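Local coordinates for EGF family domain-containing protein (Toxoplasma gondii, PDB 4Z80) that binds a RON2L1 peptide as the AMA4 member of the apical membrane antigen family, and probably serves moving junction formation during host cell invasion, at residues 120-128 against 267-275; 378-389 against 446-454. One frame throughout, in Å; residues are numbered along the deposited sequence.

Contact 1: 120-128 against 267-275; sequences EIHANVMPH and PYKSGGNCF
Pro267 lies over one face of the His128 ring at one end of this contact. The contact joins two loops that have no regular structure, in an ectodomain of the apical membrane antigen family, which is built on PAN domains. Pro267 CB is the touching atom. It lies 3.6 Å from the centroid of the His128 ring and only 5° from its normal, a CH-pi contact over the face. The ring gets there with CG anti to the backbone N of His128 (chi1 -178°). At the ring edge, Lys269 CB comes within 4.1 Å of His128 CE1, while the extended lysine chain leads away. His128 NE2 is hydrogen-bonded to Ser12 of the bound RON2L1 peptide chain, which also packs on Pro267 and Lys269. This end of the contact therefore forms part of the peptide-binding surface.

The other end is apolar. Val125 CG2 lies in the ring plane of Phe275, 3.9 Å from its CE2. Ala123 CB sits at the same ring's edge, 4.2 Å from Phe275 CZ. Ile121 comes from the opposite direction to the ring and meets it obliquely, with CD1 3.8 Å from Phe275 CE1.

The neighbouring Cys274 is tied to Cys72 by a disulfide, and a type II beta turn from Lys269 to Gly272 precedes it. Beside the Phe275 cluster, two waters link Asn273 to the facing loop. Asn273 ND2 donates to both. One also accepts from Asn273 N and donates weakly to Asn124 O. The other is 2.8 Å from Asn273 ND2 and donates to Ala123 O at 3.2 Å.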
ATOM      1  N   GLU A 120     -13.748   3.096   4.813  1.00 12.70           N
ATOM      2  CA  GLU A 120     -12.911   4.274   4.953  1.00 11.05           C
ATOM      3  C   GLU A 120     -12.462   4.505   6.390  1.00 11.71           C
ATOM      4  O   GLU A 120     -13.066   4.010   7.348  1.00 12.50           O
ATOM      5  CB  GLU A 120     -13.638   5.520   4.450  1.00 14.16           C
ATOM      6  CG  GLU A 120     -13.670   5.630   2.942  1.00 12.49           C
ATOM      7  CD  GLU A 120     -14.217   6.962   2.465  1.00 12.54           C
ATOM      8  OE1 GLU A 120     -14.497   7.834   3.309  1.00 12.78           O
ATOM      9  OE2 GLU A 120     -14.368   7.125   1.241  1.00 14.25           O
ATOM     10  N   ILE A 121     -11.398   5.284   6.523  1.00 11.18           N
ATOM     11  CA  ILE A 121     -10.913   5.732   7.822  1.00 11.39           C
ATOM     12  C   ILE A 121     -11.837   6.754   8.466  1.00 13.55           C
ATOM     13  O   ILE A 121     -12.710   7.338   7.809  1.00 13.31           O
ATOM     14  CB  ILE A 121      -9.488   6.342   7.702  1.00 11.76           C
ATOM     15  CG1 ILE A 121      -9.502   7.631   6.855  1.00 12.10           C
ATOM     16  CG2 ILE A 121      -8.530   5.314   7.114  1.00 12.99           C
ATOM     17  CD1 ILE A 121      -8.147   8.344   6.766  1.00 13.49           C
ATOM     18  N   HIS A 122     -11.632   6.958   9.765  1.00 14.88           N
ATOM     19  CA  HIS A 122     -12.290   8.010  10.524  1.00 13.51           C
ATOM     20  C   HIS A 122     -11.200   8.816  11.230  1.00 13.53           C
ATOM     21  O   HIS A 122     -11.008   8.689  12.438  1.00 16.48           O
ATOM     22  CB  HIS A 122     -13.285   7.432  11.534  1.00 15.75           C
ATOM     23  CG  HIS A 122     -14.105   8.471  12.235  1.00 12.85           C
ATOM     24  ND1 HIS A 122     -15.473   8.556  12.087  1.00 16.53           N
ATOM     25  CD2 HIS A 122     -13.753   9.491  13.055  1.00 16.67           C
ATOM     26  CE1 HIS A 122     -15.929   9.575  12.797  1.00 16.51           C
ATOM     27  NE2 HIS A 122     -14.905  10.162  13.390  1.00 16.22           N
ATOM     28  N   ALA A 123     -10.471   9.632  10.473  1.00 13.36           N
ATOM     29  CA  ALA A 123      -9.358  10.383  11.049  1.00 12.15           C
ATOM     30  C   ALA A 123      -9.755  11.791  11.508  1.00 15.12           C
ATOM     31  O   ALA A 123      -8.887  12.608  11.810  1.00 16.84           O
ATOM     32  CB  ALA A 123      -8.205  10.466  10.049  1.00 14.03           C
ATOM     33  N   ASN A 124     -11.059  12.065  11.571  1.00 15.43           N
ATOM     34  CA  ASN A 124     -11.581  13.358  12.022  1.00 16.07           C
ATOM     35  C   ASN A 124     -11.122  14.486  11.093  1.00 14.75           C
ATOM     36  O   ASN A 124     -10.554  15.493  11.533  1.00 19.33           O
ATOM     37  CB  ASN A 124     -11.169  13.635  13.469  1.00 16.86           C
ATOM     38  CG  ASN A 124     -11.688  12.581  14.431  1.00 23.95           C
ATOM     39  OD1 ASN A 124     -12.879  12.272  14.440  1.00 27.20           O
ATOM     40  ND2 ASN A 124     -10.791  12.008  15.224  1.00 31.06           N
ATOM     41  N   VAL A 125     -11.392  14.294   9.805  1.00 14.13           N
ATOM     42  CA  VAL A 125     -10.983  15.217   8.750  1.00 14.73           C
ATOM     43  C   VAL A 125     -12.182  15.834   8.020  1.00 14.91           C
ATOM     44  O   VAL A 125     -12.195  17.041   7.789  1.00 16.36           O
ATOM     45  CB  VAL A 125     -10.083  14.506   7.717  1.00 15.04           C
ATOM     46  CG1 VAL A 125      -9.765  15.412   6.524  1.00 18.01           C
ATOM     47  CG2 VAL A 125      -8.789  14.044   8.385  1.00 14.55           C
ATOM     48  N   MET A 126     -13.173  15.010   7.669  1.00 14.34           N
ATOM     49  CA  MET A 126     -14.289  15.436   6.816  1.00 15.00           C
ATOM     50  C   MET A 126     -15.536  15.738   7.644  1.00 14.41           C
ATOM     51  O   MET A 126     -15.953  14.916   8.453  1.00 14.97           O
ATOM     52  CB  MET A 126     -14.623  14.358   5.776  1.00 14.44           C
ATOM     53  CG  MET A 126     -13.458  13.959   4.871  1.00 14.94           C
ATOM     54  SD  MET A 126     -12.797  15.360   3.940  1.00 15.74           S
ATOM     55  CE  MET A 126     -11.562  14.534   2.927  1.00 17.37           C
ATOM     56  N   PRO A 127     -16.162  16.903   7.425  1.00 13.39           N
ATOM     57  CA  PRO A 127     -15.821  17.948   6.453  1.00 16.04           C
ATOM     58  C   PRO A 127     -14.649  18.801   6.909  1.00 14.77           C
ATOM     59  O   PRO A 127     -14.544  19.131   8.088  1.00 16.72           O
ATOM     60  CB  PRO A 127     -17.095  18.785   6.384  1.00 13.58           C
ATOM     61  CG  PRO A 127     -17.652  18.676   7.767  1.00 15.99           C
ATOM     62  CD  PRO A 127     -17.382  17.247   8.173  1.00 15.27           C
ATOM     63  N   HIS A 128     -13.783  19.164   5.973  1.00 15.94           N
ATOM     64  CA  HIS A 128     -12.635  19.986   6.304  1.00 15.28           C
ATOM     65  C   HIS A 128     -13.044  21.443   6.450  1.00 16.92           C
ATOM     66  O   HIS A 128     -12.478  22.177   7.253  1.00 18.15           O
ATOM     67  CB  HIS A 128     -11.558  19.835   5.232  1.00 15.49           C
ATOM     68  CG  HIS A 128     -10.318  20.612   5.521  1.00 17.75           C
ATOM     69  ND1 HIS A 128      -9.461  20.286   6.549  1.00 17.46           N
ATOM     70  CD2 HIS A 128      -9.805  21.720   4.937  1.00 16.61           C
ATOM     71  CE1 HIS A 128      -8.466  21.153   6.579  1.00 17.20           C
ATOM     72  NE2 HIS A 128      -8.652  22.034   5.613  1.00 18.18           N
ATOM     73  N   PRO A 267      -6.373  17.689   2.079  1.00 12.74           N
ATOM     74  CA  PRO A 267      -6.131  18.904   2.853  1.00 14.68           C
ATOM     75  C   PRO A 267      -5.215  18.661   4.043  1.00 16.33           C
ATOM     76  O   PRO A 267      -5.310  17.612   4.690  1.00 16.13           O
ATOM     77  CB  PRO A 267      -7.528  19.292   3.323  1.00 15.85           C
ATOM     78  CG  PRO A 267      -8.224  17.997   3.478  1.00 14.22           C
ATOM     79  CD  PRO A 267      -7.688  17.097   2.390  1.00 14.63           C
ATOM     80  N   TYR A 268      -4.332  19.615   4.312  1.00 14.74           N
ATOM     81  CA  TYR A 268      -3.577  19.633   5.554  1.00 15.38           C
ATOM     82  C   TYR A 268      -3.610  21.015   6.190  1.00 18.52           C
ATOM     83  O   TYR A 268      -3.318  22.019   5.539  1.00 17.63           O
ATOM     84  CB  TYR A 268      -2.114  19.221   5.349  1.00 16.12           C
ATOM     85  CG  TYR A 268      -1.319  19.468   6.610  1.00 16.19           C
ATOM     86  CD1 TYR A 268      -1.531  18.693   7.745  1.00 15.98           C
ATOM     87  CD2 TYR A 268      -0.405  20.509   6.689  1.00 16.38           C
ATOM     88  CE1 TYR A 268      -0.836  18.932   8.909  1.00 16.70           C
ATOM     89  CE2 TYR A 268       0.294  20.756   7.858  1.00 17.93           C
ATOM     90  CZ  TYR A 268       0.075  19.959   8.960  1.00 18.76           C
ATOM     91  OH  TYR A 268       0.759  20.194  10.127  1.00 24.50           O
ATOM     92  N   LYS A 269      -3.960  21.042   7.471  1.00 17.25           N
ATOM     93  CA  LYS A 269      -3.880  22.248   8.288  1.00 20.09           C
ATOM     94  C   LYS A 269      -3.195  21.883   9.596  1.00 21.27           C
ATOM     95  O   LYS A 269      -3.438  20.802  10.144  1.00 21.21           O
ATOM     96  CB  LYS A 269      -5.269  22.828   8.529  1.00 24.65           C
ATOM     97  CG  LYS A 269      -5.296  24.090   9.354  1.00 29.08           C
ATOM     98  CD  LYS A 269      -6.700  24.658   9.326  1.00 39.44           C
ATOM     99  CE  LYS A 269      -6.813  25.962  10.087  1.00 54.52           C
ATOM    100  NZ  LYS A 269      -8.138  26.602   9.849  1.00 59.01           N
ATOM    101  N   SER A 270      -2.339  22.784  10.073  1.00 23.31           N
ATOM    102  CA  SER A 270      -1.495  22.546  11.243  1.00 23.90           C
ATOM    103  C   SER A 270      -2.274  21.874  12.366  1.00 23.03           C
ATOM    104  O   SER A 270      -3.359  22.318  12.735  1.00 25.40           O
ATOM    105  CB  SER A 270      -0.891  23.868  11.735  1.00 27.34           C
ATOM    106  OG  SER A 270       0.245  23.642  12.548  1.00 37.42           O
ATOM    107  N   GLY A 271      -1.723  20.782  12.886  1.00 25.04           N
ATOM    108  CA  GLY A 271      -2.362  20.037  13.956  1.00 29.11           C
ATOM    109  C   GLY A 271      -3.237  18.883  13.485  1.00 28.50           C
ATOM    110  O   GLY A 271      -3.604  18.025  14.284  1.00 27.78           O
ATOM    111  N   GLY A 272      -3.576  18.865  12.197  1.00 23.00           N
ATOM    112  CA  GLY A 272      -4.437  17.827  11.643  1.00 20.49           C
ATOM    113  C   GLY A 272      -3.620  16.717  11.005  1.00 18.68           C
ATOM    114  O   GLY A 272      -2.401  16.814  10.933  1.00 17.35           O
ATOM    115  N   ASN A 273      -4.285  15.652  10.565  1.00 16.37           N
ATOM    116  CA  ASN A 273      -3.600  14.587   9.838  1.00 15.38           C
ATOM    117  C   ASN A 273      -2.995  15.099   8.542  1.00 16.30           C
ATOM    118  O   ASN A 273      -3.643  15.816   7.779  1.00 17.03           O
ATOM    119  CB  ASN A 273      -4.554  13.427   9.542  1.00 17.35           C
ATOM    120  CG  ASN A 273      -4.687  12.469  10.708  1.00 20.86           C
ATOM    121  OD1 ASN A 273      -3.915  11.514  10.849  1.00 27.42           O
ATOM    122  ND2 ASN A 273      -5.666  12.717  11.549  1.00 23.15           N
ATOM    123  N   CYS A 274      -1.735  14.737   8.326  1.00 14.12           N
ATOM    124  CA  CYS A 274      -1.005  15.070   7.116  1.00 14.71           C
ATOM    125  C   CYS A 274      -0.866  13.794   6.303  1.00 16.84           C
ATOM    126  O   CYS A 274      -0.195  12.857   6.736  1.00 16.25           O
ATOM    127  CB  CYS A 274       0.366  15.658   7.453  1.00 15.20           C
ATOM    128  SG  CYS A 274       1.074  16.738   6.184  1.00 18.12           S
ATOM    129  N   PHE A 275      -1.512  13.761   5.141  1.00 11.41           N
ATOM    130  CA  PHE A 275      -1.563  12.574   4.293  1.00 14.47           C
ATOM    131  C   PHE A 275      -0.533  12.677   3.176  1.00 14.97           C
ATOM    132  O   PHE A 275      -0.628  13.546   2.312  1.00 13.76           O
ATOM    133  CB  PHE A 275      -2.967  12.391   3.699  1.00 13.48           C
ATOM    134  CG  PHE A 275      -4.037  12.146   4.730  1.00 12.34           C
ATOM    135  CD1 PHE A 275      -4.222  10.881   5.263  1.00 14.50           C
ATOM    136  CD2 PHE A 275      -4.844  13.178   5.176  1.00 12.99           C
ATOM    137  CE1 PHE A 275      -5.202  10.645   6.211  1.00 13.28           C
ATOM    138  CE2 PHE A 275      -5.819  12.950   6.128  1.00 16.87           C
ATOM    139  CZ  PHE A 275      -5.997  11.676   6.647  1.00 12.16           C
TER
HETATM  140  O   HOH W   1      -6.694  11.170  13.615  1.00 25.43           O
HETATM  141  O   HOH W   2      -7.200  15.378  11.275  1.00 30.62           O

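Contact 2: 378-389 against 446-454; sequences AEQCGQRLFMLS and FTSLSAVDP. With SO4 (sulfate ion), chain H.
The Phe446 ring lies with one face against Gly382, whose CA stands 4.2 Å from the ring centroid in a CH-pi contact, 24° off the normal. Ala378 O and Cys381 SG reach the same ring obliquely, the sulfur at 5.1 Å from its centroid. The Phe386 ring meets the carbonyl of Ser448 obliquely, with CD1 3.4 Å from Ser448 O. That oxygen also accepts a hydrogen bond from Lys322, which makes a cation-pi contact with the Phe386 ring.

Gly382 brings bare backbone to the interface, and Val452 CG1 packs 3.5 Å from Gly382 C. Its other branch, CG2, rests against the CG atoms of Glu379 and Gln383. Leu385 extends over the loop with CG anti to its backbone N (chi1 175°), and its CD2 lies 3.4 Å from Thr447 C. Ala378 CB meets Pro454 CB at 3.9 Å.

No hydrogen bond links the two segments. Beyond the helix end, Ser389 OG donates to Phe386 O, and Ser389 CB touches Ser448 CB. An ST turn at Thr447 shapes the facing loop. On the outer side, Arg384 NH2 binds a sulfate ion, probably from the crystallisation liquor.

Cys381 is disulfide-bonded to Cys427 of strand 424-430. A helix packed on an antiparallel sheet and tied to it by a disulfide is characteristic of the PAN fold.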
ATOM      1  N   ALA A 378       1.941 -26.240   3.793  1.00 13.41           N
ATOM      2  CA  ALA A 378       2.732 -25.323   2.985  1.00 11.87           C
ATOM      3  C   ALA A 378       2.279 -23.881   3.219  1.00 12.18           C
ATOM      4  O   ALA A 378       3.099 -22.969   3.288  1.00 12.94           O
ATOM      5  CB  ALA A 378       2.625 -25.682   1.517  1.00 15.29           C
ATOM      6  N   GLU A 379       0.975 -23.677   3.337  1.00 11.91           N
ATOM      7  CA  GLU A 379       0.445 -22.350   3.642  1.00 11.34           C
ATOM      8  C   GLU A 379       1.006 -21.834   4.970  1.00 14.67           C
ATOM      9  O   GLU A 379       1.411 -20.673   5.065  1.00 14.08           O
ATOM     10  CB  GLU A 379      -1.081 -22.372   3.689  1.00 13.19           C
ATOM     11  CG  GLU A 379      -1.702 -21.021   4.011  1.00 16.59           C
ATOM     12  CD  GLU A 379      -3.217 -21.075   4.046  1.00 22.24           C
ATOM     13  OE1 GLU A 379      -3.778 -22.180   3.874  1.00 30.55           O
ATOM     14  OE2 GLU A 379      -3.851 -20.020   4.242  1.00 18.06           O
ATOM     15  N   GLN A 380       1.017 -22.686   5.992  1.00 13.48           N
ATOM     16  CA  GLN A 380       1.601 -22.317   7.287  1.00 13.48           C
ATOM     17  C   GLN A 380       3.074 -21.944   7.169  1.00 14.29           C
ATOM     18  O   GLN A 380       3.545 -21.025   7.840  1.00 14.10           O
ATOM     19  CB  GLN A 380       1.434 -23.453   8.298  1.00 15.57           C
ATOM     20  CG  GLN A 380       0.012 -23.599   8.799  1.00 19.91           C
ATOM     21  CD  GLN A 380      -0.150 -24.768   9.746  1.00 24.27           C
ATOM     22  OE1 GLN A 380       0.618 -25.726   9.702  1.00 19.63           O
ATOM     23  NE2 GLN A 380      -1.144 -24.689  10.618  1.00 34.68           N
ATOM     24  N   CYS A 381       3.812 -22.667   6.334  1.00 13.47           N
ATOM     25  CA  CYS A 381       5.206 -22.351   6.067  1.00 13.31           C
ATOM     26  C   CYS A 381       5.364 -20.929   5.543  1.00 13.12           C
ATOM     27  O   CYS A 381       6.179 -20.155   6.043  1.00 12.41           O
ATOM     28  CB  CYS A 381       5.772 -23.348   5.058  1.00 15.48           C
ATOM     29  SG  CYS A 381       7.518 -23.216   4.738  1.00 19.19           S
ATOM     30  N   GLY A 382       4.570 -20.574   4.538  1.00 12.41           N
ATOM     31  CA  GLY A 382       4.637 -19.239   3.986  1.00 12.18           C
ATOM     32  C   GLY A 382       4.196 -18.173   4.978  1.00 11.91           C
ATOM     33  O   GLY A 382       4.777 -17.088   5.032  1.00 12.45           O
ATOM     34  N   GLN A 383       3.156 -18.470   5.750  1.00 12.10           N
ATOM     35  CA  GLN A 383       2.659 -17.535   6.757  1.00 11.49           C
ATOM     36  C   GLN A 383       3.697 -17.274   7.837  1.00 12.26           C
ATOM     37  O   GLN A 383       3.978 -16.124   8.182  1.00 13.66           O
ATOM     38  CB  GLN A 383       1.385 -18.071   7.410  1.00 12.98           C
ATOM     39  CG  GLN A 383       0.174 -18.076   6.499  1.00 14.38           C
ATOM     40  CD  GLN A 383      -1.008 -18.798   7.113  1.00 18.47           C
ATOM     41  OE1 GLN A 383      -0.856 -19.846   7.737  1.00 21.24           O
ATOM     42  NE2 GLN A 383      -2.191 -18.232   6.951  1.00 15.25           N
ATOM     43  N   ARG A 384       4.260 -18.340   8.389  1.00 12.61           N
ATOM     44  CA  ARG A 384       5.243 -18.154   9.450  1.00 12.44           C
ATOM     45  C   ARG A 384       6.515 -17.501   8.918  1.00 12.14           C
ATOM     46  O   ARG A 384       7.124 -16.697   9.611  1.00 12.24           O
ATOM     47  CB  ARG A 384       5.573 -19.475  10.148  1.00 14.01           C
ATOM     48  CG  ARG A 384       4.492 -19.962  11.122  1.00 19.03           C
ATOM     49  CD  ARG A 384       4.067 -18.917  12.196  1.00 18.34           C
ATOM     50  NE  ARG A 384       5.084 -18.644  13.214  1.00 18.66           N
ATOM     51  CZ  ARG A 384       4.926 -17.787  14.221  1.00 15.86           C
ATOM     52  NH1 ARG A 384       5.886 -17.608  15.116  1.00 16.78           N
ATOM     53  NH2 ARG A 384       3.800 -17.099  14.339  1.00 16.78           N
ATOM     54  N   LEU A 385       6.927 -17.829   7.696  1.00 10.26           N
ATOM     55  CA  LEU A 385       8.061 -17.130   7.097  1.00 10.69           C
ATOM     56  C   LEU A 385       7.842 -15.607   7.113  1.00 10.56           C
ATOM     57  O   LEU A 385       8.703 -14.846   7.540  1.00 10.69           O
ATOM     58  CB  LEU A 385       8.293 -17.613   5.663  1.00 10.43           C
ATOM     59  CG  LEU A 385       9.382 -16.868   4.887  1.00  9.78           C
ATOM     60  CD1 LEU A 385      10.744 -17.026   5.559  1.00 11.80           C
ATOM     61  CD2 LEU A 385       9.431 -17.365   3.451  1.00 12.11           C
ATOM     62  N   PHE A 386       6.671 -15.182   6.654  1.00 11.78           N
ATOM     63  CA  PHE A 386       6.285 -13.774   6.651  1.00  9.85           C
ATOM     64  C   PHE A 386       6.370 -13.170   8.055  1.00  9.63           C
ATOM     65  O   PHE A 386       6.940 -12.088   8.246  1.00 11.16           O
ATOM     66  CB  PHE A 386       4.863 -13.667   6.073  1.00 10.45           C
ATOM     67  CG  PHE A 386       4.276 -12.279   6.050  1.00  9.16           C
ATOM     68  CD1 PHE A 386       4.952 -11.212   5.480  1.00  9.20           C
ATOM     69  CD2 PHE A 386       2.997 -12.065   6.548  1.00 10.83           C
ATOM     70  CE1 PHE A 386       4.375  -9.962   5.437  1.00 10.93           C
ATOM     71  CE2 PHE A 386       2.417 -10.812   6.508  1.00  9.06           C
ATOM     72  CZ  PHE A 386       3.109  -9.759   5.957  1.00 10.82           C
ATOM     73  N   MET A 387       5.815 -13.886   9.031  1.00 10.88           N
ATOM     74  CA  MET A 387       5.763 -13.406  10.412  1.00 10.40           C
ATOM     75  C   MET A 387       7.126 -13.433  11.106  1.00 11.87           C
ATOM     76  O   MET A 387       7.290 -12.788  12.134  1.00 12.19           O
ATOM     77  CB  MET A 387       4.761 -14.237  11.214  1.00 13.23           C
ATOM     78  CG  MET A 387       3.336 -14.163  10.688  1.00 15.45           C
ATOM     79  SD  MET A 387       2.234 -15.434  11.361  1.00 18.36           S
ATOM     80  CE  MET A 387       1.843 -14.698  12.937  1.00 16.78           C
ATOM     81  N   LEU A 388       8.086 -14.167  10.545  1.00 10.99           N
ATOM     82  CA  LEU A 388       9.428 -14.303  11.113  1.00 11.64           C
ATOM     83  C   LEU A 388      10.486 -13.588  10.266  1.00 10.99           C
ATOM     84  O   LEU A 388      11.685 -13.821  10.426  1.00 10.90           O
ATOM     85  CB  LEU A 388       9.794 -15.789  11.242  1.00 11.59           C
ATOM     86  CG  LEU A 388       8.957 -16.661  12.175  1.00 12.66           C
ATOM     87  CD1 LEU A 388       9.393 -18.114  12.067  1.00 12.62           C
ATOM     88  CD2 LEU A 388       9.079 -16.162  13.610  1.00 14.56           C
ATOM     89  N   SER A 389      10.056 -12.701   9.376  1.00 12.23           N
ATOM     90  CA  SER A 389      10.984 -12.119   8.412  1.00  9.91           C
ATOM     91  C   SER A 389      11.682 -10.883   8.978  1.00 10.27           C
ATOM     92  O   SER A 389      12.777 -10.998   9.537  1.00 11.56           O
ATOM     93  CB  SER A 389      10.252 -11.809   7.086  1.00 10.64           C
ATOM     94  OG  SER A 389       9.188 -10.880   7.245  1.00 11.46           O
ATOM     95  N   PHE A 446       9.194 -20.627  -0.803  1.00 12.00           N
ATOM     96  CA  PHE A 446       8.524 -19.375  -0.470  1.00 11.88           C
ATOM     97  C   PHE A 446       9.521 -18.267  -0.172  1.00 10.04           C
ATOM     98  O   PHE A 446      10.634 -18.538   0.296  1.00 10.66           O
ATOM     99  CB  PHE A 446       7.633 -19.537   0.770  1.00 13.17           C
ATOM    100  CG  PHE A 446       6.470 -20.478   0.601  1.00 11.20           C
ATOM    101  CD1 PHE A 446       6.630 -21.842   0.801  1.00 14.73           C
ATOM    102  CD2 PHE A 446       5.206 -19.999   0.288  1.00 11.09           C
ATOM    103  CE1 PHE A 446       5.554 -22.711   0.661  1.00 14.14           C
ATOM    104  CE2 PHE A 446       4.123 -20.868   0.157  1.00 12.16           C
ATOM    105  CZ  PHE A 446       4.302 -22.223   0.341  1.00 13.83           C
ATOM    106  N   THR A 447       9.118 -17.019  -0.426  1.00 10.82           N
ATOM    107  CA  THR A 447       9.800 -15.857   0.144  1.00 10.08           C
ATOM    108  C   THR A 447       8.831 -15.099   1.049  1.00  9.30           C
ATOM    109  O   THR A 447       7.622 -15.306   1.013  1.00  9.82           O
ATOM    110  CB  THR A 447      10.358 -14.855  -0.905  1.00 11.69           C
ATOM    111  OG1 THR A 447       9.315 -13.980  -1.363  1.00 11.51           O
ATOM    112  CG2 THR A 447      11.045 -15.571  -2.063  1.00 12.12           C
ATOM    113  N   SER A 448       9.382 -14.197   1.850  1.00 10.81           N
ATOM    114  CA  SER A 448       8.579 -13.392   2.754  1.00 10.08           C
ATOM    115  C   SER A 448       7.674 -12.387   2.050  1.00  9.86           C
ATOM    116  O   SER A 448       6.780 -11.823   2.674  1.00 11.57           O
ATOM    117  CB  SER A 448       9.502 -12.668   3.735  1.00 10.39           C
ATOM    118  OG  SER A 448      10.478 -11.903   3.063  1.00 11.02           O
ATOM    119  N   LEU A 449       7.918 -12.163   0.759  1.00  9.64           N
ATOM    120  CA  LEU A 449       7.092 -11.277  -0.069  1.00 10.06           C
ATOM    121  C   LEU A 449       6.124 -12.047  -0.980  1.00 11.46           C
ATOM    122  O   LEU A 449       5.344 -11.432  -1.713  1.00 11.49           O
ATOM    123  CB  LEU A 449       8.004 -10.374  -0.907  1.00 10.85           C
ATOM    124  CG  LEU A 449       8.753  -9.285  -0.127  1.00 11.06           C
ATOM    125  CD1 LEU A 449       9.917  -8.766  -0.931  1.00 11.51           C
ATOM    126  CD2 LEU A 449       7.821  -8.143   0.243  1.00 10.55           C
ATOM    127  N   SER A 450       6.176 -13.376  -0.925  1.00 10.90           N
ATOM    128  CA  SER A 450       5.312 -14.239  -1.749  1.00 10.54           C
ATOM    129  C   SER A 450       3.907 -14.373  -1.173  1.00 11.39           C
ATOM    130  O   SER A 450       3.713 -14.308   0.045  1.00 12.13           O
ATOM    131  CB  SER A 450       5.897 -15.654  -1.866  1.00 10.72           C
ATOM    132  OG  SER A 450       7.252 -15.661  -2.260  1.00 13.10           O
ATOM    133  N   ALA A 451       2.925 -14.599  -2.041  1.00 11.93           N
ATOM    134  CA  ALA A 451       1.638 -15.115  -1.583  1.00 10.83           C
ATOM    135  C   ALA A 451       1.846 -16.525  -1.001  1.00 11.28           C
ATOM    136  O   ALA A 451       2.863 -17.174  -1.280  1.00 13.62           O
ATOM    137  CB  ALA A 451       0.626 -15.130  -2.713  1.00 11.80           C
ATOM    138  N   VAL A 452       0.891 -16.996  -0.202  1.00 12.23           N
ATOM    139  CA  VAL A 452       1.080 -18.252   0.531  1.00 11.54           C
ATOM    140  C   VAL A 452       0.167 -19.398   0.110  1.00 15.22           C
ATOM    141  O   VAL A 452       0.142 -20.422   0.770  1.00 16.28           O
ATOM    142  CB  VAL A 452       0.910 -18.044   2.064  1.00 12.00           C
ATOM    143  CG1 VAL A 452       1.886 -16.994   2.563  1.00 14.17           C
ATOM    144  CG2 VAL A 452      -0.517 -17.661   2.438  1.00 11.42           C
ATOM    145  N   ASP A 453      -0.562 -19.246  -0.995  1.00 13.11           N
ATOM    146  CA  ASP A 453      -1.399 -20.330  -1.511  1.00 14.93           C
ATOM    147  C   ASP A 453      -0.555 -21.320  -2.313  1.00 15.18           C
ATOM    148  O   ASP A 453      -0.074 -20.990  -3.388  1.00 14.37           O
ATOM    149  CB  ASP A 453      -2.516 -19.764  -2.385  1.00 13.97           C
ATOM    150  CG  ASP A 453      -3.540 -20.815  -2.795  1.00 17.75           C
ATOM    151  OD1 ASP A 453      -3.338 -22.021  -2.520  1.00 15.63           O
ATOM    152  OD2 ASP A 453      -4.556 -20.422  -3.402  1.00 19.51           O
ATOM    153  N   PRO A 454      -0.363 -22.545  -1.796  1.00 13.52           N
ATOM    154  CA  PRO A 454       0.461 -23.473  -2.571  1.00 12.64           C
ATOM    155  C   PRO A 454      -0.182 -23.873  -3.901  1.00 13.96           C
ATOM    156  O   PRO A 454       0.536 -24.312  -4.802  1.00 13.25           O
ATOM    157  CB  PRO A 454       0.596 -24.684  -1.636  1.00 14.91           C
ATOM    158  CG  PRO A 454      -0.557 -24.597  -0.719  1.00 18.61           C
ATOM    159  CD  PRO A 454      -0.825 -23.138  -0.525  1.00 14.70           C
TER
HETATM  160  S   SO4 H 604       0.292 -18.309  14.349  1.00 20.88           S
HETATM  161  O1  SO4 H 604       0.603 -17.421  15.477  1.00 23.28           O
HETATM  162  O2  SO4 H 604       1.107 -17.957  13.192  1.00 28.14           O
HETATM  163  O3  SO4 H 604      -1.138 -18.219  14.061  1.00 28.22           O
HETATM  164  O4  SO4 H 604       0.609 -19.693  14.708  1.00 26.53           O

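Overall arrangement
The two contacts follow each other along the chain without nesting or crossing. Contact 1 closes first. It brings the loop between strands 101-104 and 160-161 to the loop between helix 252-262 and strand 280-283, with 138 residues between its segments. Contact 2 closes a shorter span of 56 residues. Strand 371-377 runs into helix 378-387, and strands 405-410, 424-430, 436-440 and 443-447 follow before the chain returns to the helix, so the contact ties helix to sheet. Contacts 1 and 2 have centres about 35 Å apart, on opposite sides of the chain's centre. The nearest atoms of contacts 1 and 2 are about 19 Å apart. Contact 1 alone touches the RON2L1 peptide chain.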